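Side-chain contacts in monopolin complex subunit CSM1 (Candida glabrata, PDB 6MJC), which is a subunit of the monopolin complex and probably helps recruit it to kinetochores by binding the kinetochore protein Dsn1: residues D11-L16 against L31-S36; T35-K40 against Q103-M108; R23-D28 against D45-F50. One frame throughout, in Å; residues are numbered along the deposited sequence.

Contact 1: D11-L16 against L31-S36; sequences DLFEHL and LWFDTS
Phe13 projects from the helix 5-13 side onto Phe33 and Thr35 of the strand opposite, and its ring does nearly all the work. Its CG stands anti to the backbone N (chi1 -168°), which carries the ring away from the helix and down to the sheet. CB and CG remain just behind the contact. The first atom to make close contact is CD2, 3.6 Å from Phe33 CE2, with Phe33 CZ scarcely farther off. One bond on, Phe13 CE2 still lies 4.0 Å from Phe33 CE2, in the plane of the Phe33 ring at its edge. Thr35 CG2 lies at the edge of the Phe13 ring, 4.4 Å from Phe13 CE2. The ring planes meet at 48°, an oblique aromatic pair and neither a stack nor a T-shape. Where the chain turns away, His15 ND1 donates to Asp11 O (2.8 Å), the donor lying nearly along the C=O axis. Leu31, Phe33 and Thr35, alternate residues of strand 30-37, all point to the helix, whereas Trp32 belongs to the opposite face. The tip, Phe13 CZ, meets Tyr46 and Leu48 of strand 44-52, so this ring joins helix 5-13 to two adjacent strands.

Contact 2: T35-K40 against Q103-M108; sequences TSQGSK and QFYIKM
Gln37 reaches from strand 30-37 to Met108 and Tyr105 on helix 101-113, and it contributes more than half of the surface buried here. Its chain is extended, with CG anti to the backbone N (chi1 -170°), so that the flat amide is delivered between the two helix side chains. These lie three residues apart on the helix and divide the amide between them. On the oxygen side, OE1 rests against the CG methylene of Met108 at 3.4 Å, with Met108 CB slightly farther away. On the nitrogen side, NE2 comes within 3.5 Å of Tyr105 CE1 and nearly as close to CD1. The amide and the ring planes differ by only 24°, yet NE2 approaches the ring obliquely, and no hydrogen bond spans the two segments. Two of the polar ends have partners outside the segments: Gln37 OE1 is hydrogen-bonded to the Tyr46 hydroxyl and Tyr105 OH to the carbonyl of Cys17, each of which helps to orient its own flat group. Met108 bends at chi2 and chi3 to lie on Met44 and Tyr46, continuing the contact onto the next strand. The arrangement is that of a C-terminal helix laid on one face of an antiparallel sheet in an alpha+beta domain, consistent with the RWD-like fold of the Csm1 family and its kinetochore relatives; the same helix meets the Dsn1 peptide through Gln103 and Phe104.

Contact 3: R23-D28 against D45-F50; sequences RTYEDD and DYKLGF
Tyr25 OH accepts a hydrogen bond from Lys47 NZ at 2.7 Å and is also hydrogen-bonded to a polar side chain of the bound Dsn1 peptide, so two partners grip one phenol oxygen. The ammonium arrives at the edge of the phenol ring, in its plane, and the CZ-OH...NZ angle of about 127° suits a bond to a phenolic oxygen. The methylene before it follows the same path, placing Lys47 CE 3.1 Å from Tyr25 OH and 3.7 Å from Tyr25 CE1. Such reach depends on a fully extended lysine, whose CG is anti to the backbone N (chi1 -175°). Tyr25 meets it at about a right angle. Strand 30-37 runs between the two segments, and the bond therefore crosses over it: Trp32 of that strand lies against Tyr25 with nearly parallel ring planes and also touches Lys47. Asp27 CG occupies another place at the Tyr25 ring edge. A positive charge donating to the phenol oxygen would probably polarise it and strengthen any bond it donates in turn. Toward the peptide, Lys47 NZ makes a weak, long-range pairing with an acidic side chain. With the salt bridge of Arg23, the hydrogen bond of Asp27 and the backbone bonds of Glu26, all to the peptide, this pair belongs to a peptide-binding site along strand 19-26, one edge of the antiparallel sheet.

In the fold
All three contacts are buried in the complex: contact 1 in the helix-sheet core, contact 2 with Tyr105 partly exposed, contact 3 beside the bound peptide. Contacts 1 and 2 share strand 30-37, each setting a different helix on the same face, and they meet directly where Leu16 packs on Tyr105. Contact 1 is wholly apolar; contact 2 places an amide among apolar groups and pairs its oxygen with Tyr46, a residue of the 45-50 segment of contact 3. Contact 3 lies on the opposite face, tying strands 19-26 and 44-52 across the one they flank. Its touching pair is polar and itself engages the Dsn1 peptide, which elsewhere meets neighbours of the touching residues, such as Trp32 and Phe104.

Contact 1: D11-L16 against L31-S36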
loop_
_atom_site.group_PDB
_atom_site.type_symbol
_atom_site.label_atom_id
_atom_site.label_comp_id
_atom_site.label_asym_id
_atom_site.label_seq_id
_atom_site.Cartn_x
_atom_site.Cartn_y
_atom_site.Cartn_z
ATOM N N ASP A 11 -2.327 12.946 -1.821
ATOM C CA ASP A 11 -3.241 13.586 -2.771
ATOM C C ASP A 11 -2.851 13.279 -4.211
ATOM O O ASP A 11 -3.708 13.113 -5.085
ATOM C CB ASP A 11 -3.255 15.100 -2.547
ATOM C CG ASP A 11 -4.024 15.492 -1.325
ATOM O OD1 ASP A 11 -4.623 14.586 -0.711
ATOM O OD2 ASP A 11 -4.021 16.695 -0.983
ATOM N N LEU A 12 -1.558 13.276 -4.497
ATOM C CA LEU A 12 -1.132 12.910 -5.832
ATOM C C LEU A 12 -1.285 11.412 -6.057
ATOM O O LEU A 12 -1.694 10.991 -7.141
ATOM C CB LEU A 12 0.296 13.383 -6.053
ATOM C CG LEU A 12 0.476 14.899 -5.831
ATOM C CD1 LEU A 12 1.984 15.123 -6.218
ATOM C CD2 LEU A 12 -0.458 15.846 -6.515
ATOM N N PHE A 13 -1.014 10.587 -5.037
ATOM C CA PHE A 13 -1.104 9.139 -5.229
ATOM C C PHE A 13 -2.513 8.718 -5.642
ATOM O O PHE A 13 -2.682 7.859 -6.526
ATOM C CB PHE A 13 -0.676 8.390 -3.964
ATOM C CG PHE A 13 -0.463 6.915 -4.198
ATOM C CD1 PHE A 13 0.750 6.442 -4.628
ATOM C CD2 PHE A 13 -1.489 6.028 -4.041
ATOM C CE1 PHE A 13 0.952 5.130 -4.878
ATOM C CE2 PHE A 13 -1.313 4.691 -4.293
ATOM C CZ PHE A 13 -0.077 4.232 -4.717
ATOM N N GLU A 14 -3.537 9.380 -5.083
ATOM C CA GLU A 14 -4.921 9.020 -5.352
ATOM C C GLU A 14 -5.334 9.289 -6.781
ATOM O O GLU A 14 -6.370 8.778 -7.210
ATOM C CB GLU A 14 -5.876 9.762 -4.403
ATOM C CG GLU A 14 -5.942 11.265 -4.529
ATOM C CD GLU A 14 -6.842 11.890 -3.470
ATOM O OE1 GLU A 14 -6.927 13.138 -3.411
ATOM O OE2 GLU A 14 -7.465 11.124 -2.700
ATOM N N HIS A 15 -4.598 10.130 -7.514
ATOM C CA HIS A 15 -4.959 10.450 -8.882
ATOM C C HIS A 15 -4.083 9.718 -9.894
ATOM O O HIS A 15 -4.106 10.065 -11.083
ATOM C CB HIS A 15 -4.856 11.963 -9.111
ATOM C CG HIS A 15 -5.880 12.777 -8.368
ATOM N ND1 HIS A 15 -5.602 13.419 -7.180
ATOM C CD2 HIS A 15 -7.186 13.018 -8.625
ATOM C CE1 HIS A 15 -6.686 14.044 -6.754
ATOM N NE2 HIS A 15 -7.660 13.821 -7.615
ATOM N N LEU A 16 -3.266 8.762 -9.451
ATOM C CA LEU A 16 -2.435 8.000 -10.375
ATOM C C LEU A 16 -3.298 7.121 -11.270
ATOM O O LEU A 16 -4.395 6.718 -10.896
ATOM C CB LEU A 16 -1.450 7.124 -9.607
ATOM C CG LEU A 16 -0.266 7.830 -8.957
ATOM C CD1 LEU A 16 0.527 6.855 -8.114
ATOM C CD2 LEU A 16 0.611 8.452 -9.990
ATOM N N LEU A 31 -0.850 8.692 8.083
ATOM C CA LEU A 31 -1.952 8.828 7.144
ATOM C C LEU A 31 -2.059 7.545 6.357
ATOM O O LEU A 31 -1.053 7.075 5.815
ATOM C CB LEU A 31 -1.724 10.020 6.209
ATOM C CG LEU A 31 -2.713 10.107 5.056
ATOM C CD1 LEU A 31 -4.122 10.326 5.529
ATOM C CD2 LEU A 31 -2.273 11.241 4.104
ATOM N N TRP A 32 -3.258 6.946 6.356
ATOM C CA TRP A 32 -3.484 5.618 5.823
ATOM C C TRP A 32 -4.614 5.650 4.823
ATOM O O TRP A 32 -5.582 6.394 4.992
ATOM C CB TRP A 32 -3.840 4.587 6.945
ATOM C CG TRP A 32 -2.749 4.386 7.919
ATOM C CD1 TRP A 32 -2.379 5.238 8.940
ATOM C CD2 TRP A 32 -1.859 3.296 7.961
ATOM N NE1 TRP A 32 -1.324 4.714 9.626
ATOM C CE2 TRP A 32 -0.972 3.522 9.045
ATOM C CE3 TRP A 32 -1.696 2.151 7.176
ATOM C CZ2 TRP A 32 0.034 2.619 9.391
ATOM C CZ3 TRP A 32 -0.683 1.255 7.518
ATOM C CH2 TRP A 32 0.169 1.500 8.610
ATOM N N PHE A 33 -4.520 4.802 3.788
ATOM C CA PHE A 33 -5.675 4.691 2.908
ATOM C C PHE A 33 -5.750 3.356 2.197
ATOM O O PHE A 33 -4.733 2.722 1.930
ATOM C CB PHE A 33 -5.714 5.779 1.861
ATOM C CG PHE A 33 -4.454 5.953 1.103
ATOM C CD1 PHE A 33 -3.477 6.790 1.598
ATOM C CD2 PHE A 33 -4.248 5.335 -0.111
ATOM C CE1 PHE A 33 -2.314 7.002 0.914
ATOM C CE2 PHE A 33 -3.072 5.564 -0.831
ATOM C CZ PHE A 33 -2.104 6.389 -0.310
ATOM N N ASP A 34 -6.979 2.940 1.907
ATOM C CA ASP A 34 -7.234 1.681 1.220
ATOM C C ASP A 34 -7.242 1.983 -0.269
ATOM O O ASP A 34 -7.779 3.009 -0.690
ATOM C CB ASP A 34 -8.583 1.088 1.597
ATOM C CG ASP A 34 -8.520 0.236 2.826
ATOM O OD1 ASP A 34 -7.477 0.210 3.504
ATOM O OD2 ASP A 34 -9.535 -0.422 3.109
ATOM N N THR A 35 -6.672 1.084 -1.061
ATOM C CA THR A 35 -6.475 1.319 -2.483
ATOM C C THR A 35 -6.849 0.052 -3.231
ATOM O O THR A 35 -6.618 -1.064 -2.746
ATOM C CB THR A 35 -5.009 1.634 -2.810
ATOM O OG1 THR A 35 -4.511 2.625 -1.916
ATOM C CG2 THR A 35 -4.882 2.148 -4.226
ATOM N N SER A 36 -7.424 0.243 -4.403
ATOM C CA SER A 36 -7.617 -0.773 -5.417
ATOM C C SER A 36 -6.816 -0.341 -6.632
ATOM O O SER A 36 -6.917 0.813 -7.069
ATOM C CB SER A 36 -9.116 -0.914 -5.734
ATOM O OG SER A 36 -9.316 -1.820 -6.784
#

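Contact 2: T35-K40 against Q103-M108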
loop_
_atom_site.group_PDB
_atom_site.type_symbol
_atom_site.label_atom_id
_atom_site.label_comp_id
_atom_site.label_asym_id
_atom_site.label_seq_id
_atom_site.Cartn_x
_atom_site.Cartn_y
_atom_site.Cartn_z
ATOM N N THR A 35 -6.672 1.084 -1.061
ATOM C CA THR A 35 -6.475 1.319 -2.483
ATOM C C THR A 35 -6.849 0.052 -3.231
ATOM O O THR A 35 -6.618 -1.064 -2.746
ATOM C CB THR A 35 -5.009 1.634 -2.810
ATOM O OG1 THR A 35 -4.511 2.625 -1.916
ATOM C CG2 THR A 35 -4.882 2.148 -4.226
ATOM N N SER A 36 -7.424 0.243 -4.403
ATOM C CA SER A 36 -7.617 -0.773 -5.417
ATOM C C SER A 36 -6.816 -0.341 -6.632
ATOM O O SER A 36 -6.917 0.813 -7.069
ATOM C CB SER A 36 -9.116 -0.914 -5.734
ATOM O OG SER A 36 -9.316 -1.820 -6.784
ATOM N N GLN A 37 -5.996 -1.235 -7.151
ATOM C CA GLN A 37 -5.191 -0.925 -8.321
ATOM C C GLN A 37 -5.373 -2.013 -9.362
ATOM O O GLN A 37 -5.532 -3.189 -9.014
ATOM C CB GLN A 37 -3.717 -0.806 -7.957
ATOM C CG GLN A 37 -2.920 -0.261 -9.054
ATOM C CD GLN A 37 -1.493 -0.001 -8.727
ATOM O OE1 GLN A 37 -1.107 0.129 -7.586
ATOM N NE2 GLN A 37 -0.687 0.087 -9.760
ATOM N N GLY A 38 -5.385 -1.622 -10.630
ATOM C CA GLY A 38 -5.394 -2.570 -11.727
ATOM C C GLY A 38 -6.665 -2.476 -12.548
ATOM O O GLY A 38 -7.665 -1.888 -12.147
ATOM N N SER A 39 -6.594 -3.087 -13.728
ATOM C CA SER A 39 -7.605 -2.965 -14.747
ATOM C C SER A 39 -8.367 -4.289 -14.864
ATOM O O SER A 39 -8.483 -5.035 -13.865
ATOM C CB SER A 39 -6.909 -2.520 -16.033
ATOM O OG SER A 39 -5.955 -3.485 -16.411
ATOM N N LYS A 40 -8.862 -4.585 -16.065
ATOM C CA LYS A 40 -9.543 -5.846 -16.293
ATOM C C LYS A 40 -8.625 -7.019 -15.990
ATOM O O LYS A 40 -9.061 -8.015 -15.403
ATOM C CB LYS A 40 -10.046 -5.919 -17.735
ATOM N N GLN A 103 8.973 3.180 -7.594
ATOM C CA GLN A 103 9.318 1.811 -7.976
ATOM C C GLN A 103 8.198 0.843 -7.597
ATOM O O GLN A 103 7.893 -0.093 -8.342
ATOM C CB GLN A 103 10.636 1.386 -7.316
ATOM C CG GLN A 103 11.874 2.176 -7.715
ATOM C CD GLN A 103 13.098 1.744 -6.923
ATOM O OE1 GLN A 103 13.336 0.551 -6.718
ATOM N NE2 GLN A 103 13.867 2.712 -6.458
ATOM N N PHE A 104 7.606 1.031 -6.419
ATOM C CA PHE A 104 6.526 0.164 -5.957
ATOM C C PHE A 104 5.327 0.247 -6.889
ATOM O O PHE A 104 4.796 -0.771 -7.330
ATOM C CB PHE A 104 6.079 0.568 -4.563
ATOM C CG PHE A 104 4.708 0.031 -4.204
ATOM C CD1 PHE A 104 4.561 -1.242 -3.723
ATOM C CD2 PHE A 104 3.563 0.789 -4.400
ATOM C CE1 PHE A 104 3.309 -1.743 -3.413
ATOM C CE2 PHE A 104 2.310 0.293 -4.094
ATOM C CZ PHE A 104 2.175 -0.987 -3.624
ATOM N N TYR A 105 4.927 1.472 -7.256
ATOM C CA TYR A 105 3.751 1.644 -8.098
ATOM C C TYR A 105 3.988 1.047 -9.479
ATOM O O TYR A 105 3.107 0.399 -10.045
ATOM C CB TYR A 105 3.388 3.130 -8.201
ATOM C CG TYR A 105 2.410 3.438 -9.320
ATOM C CD1 TYR A 105 1.035 3.205 -9.171
ATOM C CD2 TYR A 105 2.857 3.944 -10.503
ATOM C CE1 TYR A 105 0.157 3.499 -10.224
ATOM C CE2 TYR A 105 1.985 4.263 -11.563
ATOM C CZ TYR A 105 0.640 4.023 -11.404
ATOM O OH TYR A 105 -0.172 4.338 -12.468
ATOM N N ILE A 106 5.180 1.238 -10.028
ATOM C CA ILE A 106 5.505 0.674 -11.334
ATOM C C ILE A 106 5.497 -0.847 -11.291
ATOM O O ILE A 106 4.966 -1.496 -12.198
ATOM C CB ILE A 106 6.866 1.184 -11.808
ATOM C CG1 ILE A 106 6.817 2.690 -12.065
ATOM C CG2 ILE A 106 7.287 0.451 -13.099
ATOM C CD1 ILE A 106 8.144 3.321 -12.380
ATOM N N LYS A 107 6.142 -1.437 -10.281
ATOM C CA LYS A 107 6.164 -2.898 -10.122
ATOM C C LYS A 107 4.754 -3.456 -10.016
ATOM O O LYS A 107 4.396 -4.442 -10.687
ATOM C CB LYS A 107 6.967 -3.264 -8.873
ATOM C CG LYS A 107 7.008 -4.753 -8.485
ATOM C CD LYS A 107 7.615 -5.596 -9.573
ATOM C CE LYS A 107 9.119 -5.515 -9.576
ATOM N NZ LYS A 107 9.676 -6.566 -10.481
ATOM N N MET A 108 3.923 -2.826 -9.189
ATOM C CA MET A 108 2.549 -3.311 -9.043
ATOM C C MET A 108 1.799 -3.194 -10.360
ATOM O O MET A 108 1.091 -4.121 -10.768
ATOM C CB MET A 108 1.809 -2.546 -7.946
ATOM C CG MET A 108 0.362 -2.985 -7.754
ATOM S SD MET A 108 0.175 -4.569 -6.972
ATOM C CE MET A 108 0.611 -4.103 -5.299
#

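Contact 3: R23-D28 against D45-F50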
loop_
_atom_site.group_PDB
_atom_site.type_symbol
_atom_site.label_atom_id
_atom_site.label_comp_id
_atom_site.label_asym_id
_atom_site.label_seq_id
_atom_site.Cartn_x
_atom_site.Cartn_y
_atom_site.Cartn_z
ATOM N N ARG A 23 -11.175 4.355 1.318
ATOM C CA ARG A 23 -11.291 4.821 2.685
ATOM C C ARG A 23 -9.953 5.449 3.025
ATOM O O ARG A 23 -8.904 4.926 2.624
ATOM C CB ARG A 23 -11.606 3.649 3.610
ATOM C CG ARG A 23 -11.323 3.878 5.082
ATOM C CD ARG A 23 -12.265 4.904 5.727
ATOM N NE ARG A 23 -11.988 5.097 7.155
ATOM C CZ ARG A 23 -12.513 6.063 7.907
ATOM N NH1 ARG A 23 -13.346 6.942 7.367
ATOM N NH2 ARG A 23 -12.202 6.157 9.197
ATOM N N THR A 24 -9.994 6.567 3.745
ATOM C CA THR A 24 -8.806 7.253 4.224
ATOM C C THR A 24 -8.980 7.596 5.703
ATOM O O THR A 24 -10.052 8.040 6.110
ATOM C CB THR A 24 -8.568 8.553 3.422
ATOM O OG1 THR A 24 -8.564 8.245 2.027
ATOM C CG2 THR A 24 -7.249 9.174 3.822
ATOM N N TYR A 25 -7.924 7.429 6.495
ATOM C CA TYR A 25 -7.934 7.921 7.868
ATOM C C TYR A 25 -6.558 8.422 8.268
ATOM O O TYR A 25 -5.539 7.968 7.746
ATOM C CB TYR A 25 -8.397 6.812 8.868
ATOM C CG TYR A 25 -7.487 5.601 9.065
ATOM C CD1 TYR A 25 -7.599 4.465 8.257
ATOM C CD2 TYR A 25 -6.510 5.607 10.046
ATOM C CE1 TYR A 25 -6.774 3.364 8.428
ATOM C CE2 TYR A 25 -5.666 4.508 10.230
ATOM C CZ TYR A 25 -5.795 3.402 9.407
ATOM O OH TYR A 25 -4.993 2.280 9.586
ATOM N N GLU A 26 -6.536 9.298 9.262
ATOM C CA GLU A 26 -5.297 9.720 9.906
ATOM C C GLU A 26 -5.375 9.422 11.393
ATOM O O GLU A 26 -6.329 9.818 12.057
ATOM C CB GLU A 26 -5.064 11.211 9.682
ATOM C CG GLU A 26 -3.729 11.701 10.103
ATOM C CD GLU A 26 -3.483 13.102 9.601
ATOM O OE1 GLU A 26 -2.406 13.645 9.889
ATOM O OE2 GLU A 26 -4.368 13.658 8.919
ATOM N N ASP A 27 -4.355 8.739 11.936
ATOM C CA ASP A 27 -4.304 8.456 13.365
ATOM C C ASP A 27 -2.945 8.957 13.861
ATOM O O ASP A 27 -2.251 9.778 13.236
ATOM C CB ASP A 27 -4.607 6.962 13.685
ATOM C CG ASP A 27 -3.518 5.981 13.227
ATOM O OD1 ASP A 27 -2.442 6.368 12.758
ATOM O OD2 ASP A 27 -3.747 4.773 13.355
ATOM N N ASP A 28 -2.536 8.483 15.035
ATOM C CA ASP A 28 -1.283 8.951 15.623
ATOM C C ASP A 28 -0.079 8.526 14.787
ATOM O O ASP A 28 0.895 9.281 14.655
ATOM C CB ASP A 28 -1.132 8.441 17.061
ATOM C CG ASP A 28 -1.830 9.328 18.067
ATOM O OD1 ASP A 28 -2.600 10.218 17.640
ATOM O OD2 ASP A 28 -1.609 9.135 19.277
ATOM N N ASP A 45 -6.122 -5.240 -4.101
ATOM C CA ASP A 45 -6.461 -4.312 -3.046
ATOM C C ASP A 45 -5.341 -4.295 -2.019
ATOM O O ASP A 45 -4.777 -5.339 -1.646
ATOM C CB ASP A 45 -7.802 -4.658 -2.377
ATOM C CG ASP A 45 -9.005 -4.279 -3.217
ATOM O OD1 ASP A 45 -9.430 -3.107 -3.199
ATOM O OD2 ASP A 45 -9.550 -5.168 -3.879
ATOM N N TYR A 46 -5.015 -3.101 -1.560
ATOM C CA TYR A 46 -3.992 -2.945 -0.532
ATOM C C TYR A 46 -4.228 -1.649 0.220
ATOM O O TYR A 46 -4.925 -0.743 -0.245
ATOM C CB TYR A 46 -2.570 -2.979 -1.129
ATOM C CG TYR A 46 -2.253 -1.933 -2.193
ATOM C CD1 TYR A 46 -1.705 -0.712 -1.832
ATOM C CD2 TYR A 46 -2.457 -2.183 -3.532
ATOM C CE1 TYR A 46 -1.393 0.271 -2.809
ATOM C CE2 TYR A 46 -2.157 -1.206 -4.518
ATOM C CZ TYR A 46 -1.618 -0.003 -4.142
ATOM O OH TYR A 46 -1.284 0.963 -5.082
ATOM N N LYS A 47 -3.593 -1.555 1.371
ATOM C CA LYS A 47 -3.598 -0.356 2.200
ATOM C C LYS A 47 -2.181 0.191 2.226
ATOM O O LYS A 47 -1.235 -0.585 2.330
ATOM C CB LYS A 47 -4.079 -0.756 3.599
ATOM C CG LYS A 47 -4.281 0.344 4.592
ATOM C CD LYS A 47 -4.735 -0.368 5.899
ATOM C CE LYS A 47 -4.828 0.620 7.008
ATOM N NZ LYS A 47 -5.149 -0.093 8.244
ATOM N N LEU A 48 -2.028 1.509 2.054
ATOM C CA LEU A 48 -0.753 2.194 2.234
ATOM C C LEU A 48 -0.819 3.024 3.506
ATOM O O LEU A 48 -1.811 3.719 3.765
ATOM C CB LEU A 48 -0.431 3.118 1.056
ATOM C CG LEU A 48 -0.021 2.433 -0.248
ATOM C CD1 LEU A 48 0.411 3.488 -1.185
ATOM C CD2 LEU A 48 1.074 1.384 -0.041
ATOM N N GLY A 49 0.262 3.005 4.251
ATOM C CA GLY A 49 0.441 3.908 5.361
ATOM C C GLY A 49 1.644 4.801 5.177
ATOM O O GLY A 49 2.729 4.321 4.851
ATOM N N PHE A 50 1.453 6.093 5.359
ATOM C CA PHE A 50 2.534 7.068 5.349
ATOM C C PHE A 50 2.741 7.482 6.803
ATOM O O PHE A 50 1.969 8.278 7.347
ATOM C CB PHE A 50 2.205 8.249 4.431
ATOM C CG PHE A 50 2.127 7.877 2.966
ATOM C CD1 PHE A 50 3.268 7.746 2.197
ATOM C CD2 PHE A 50 0.912 7.647 2.366
ATOM C CE1 PHE A 50 3.182 7.400 0.854
ATOM C CE2 PHE A 50 0.827 7.309 1.027
ATOM C CZ PHE A 50 1.965 7.187 0.273
#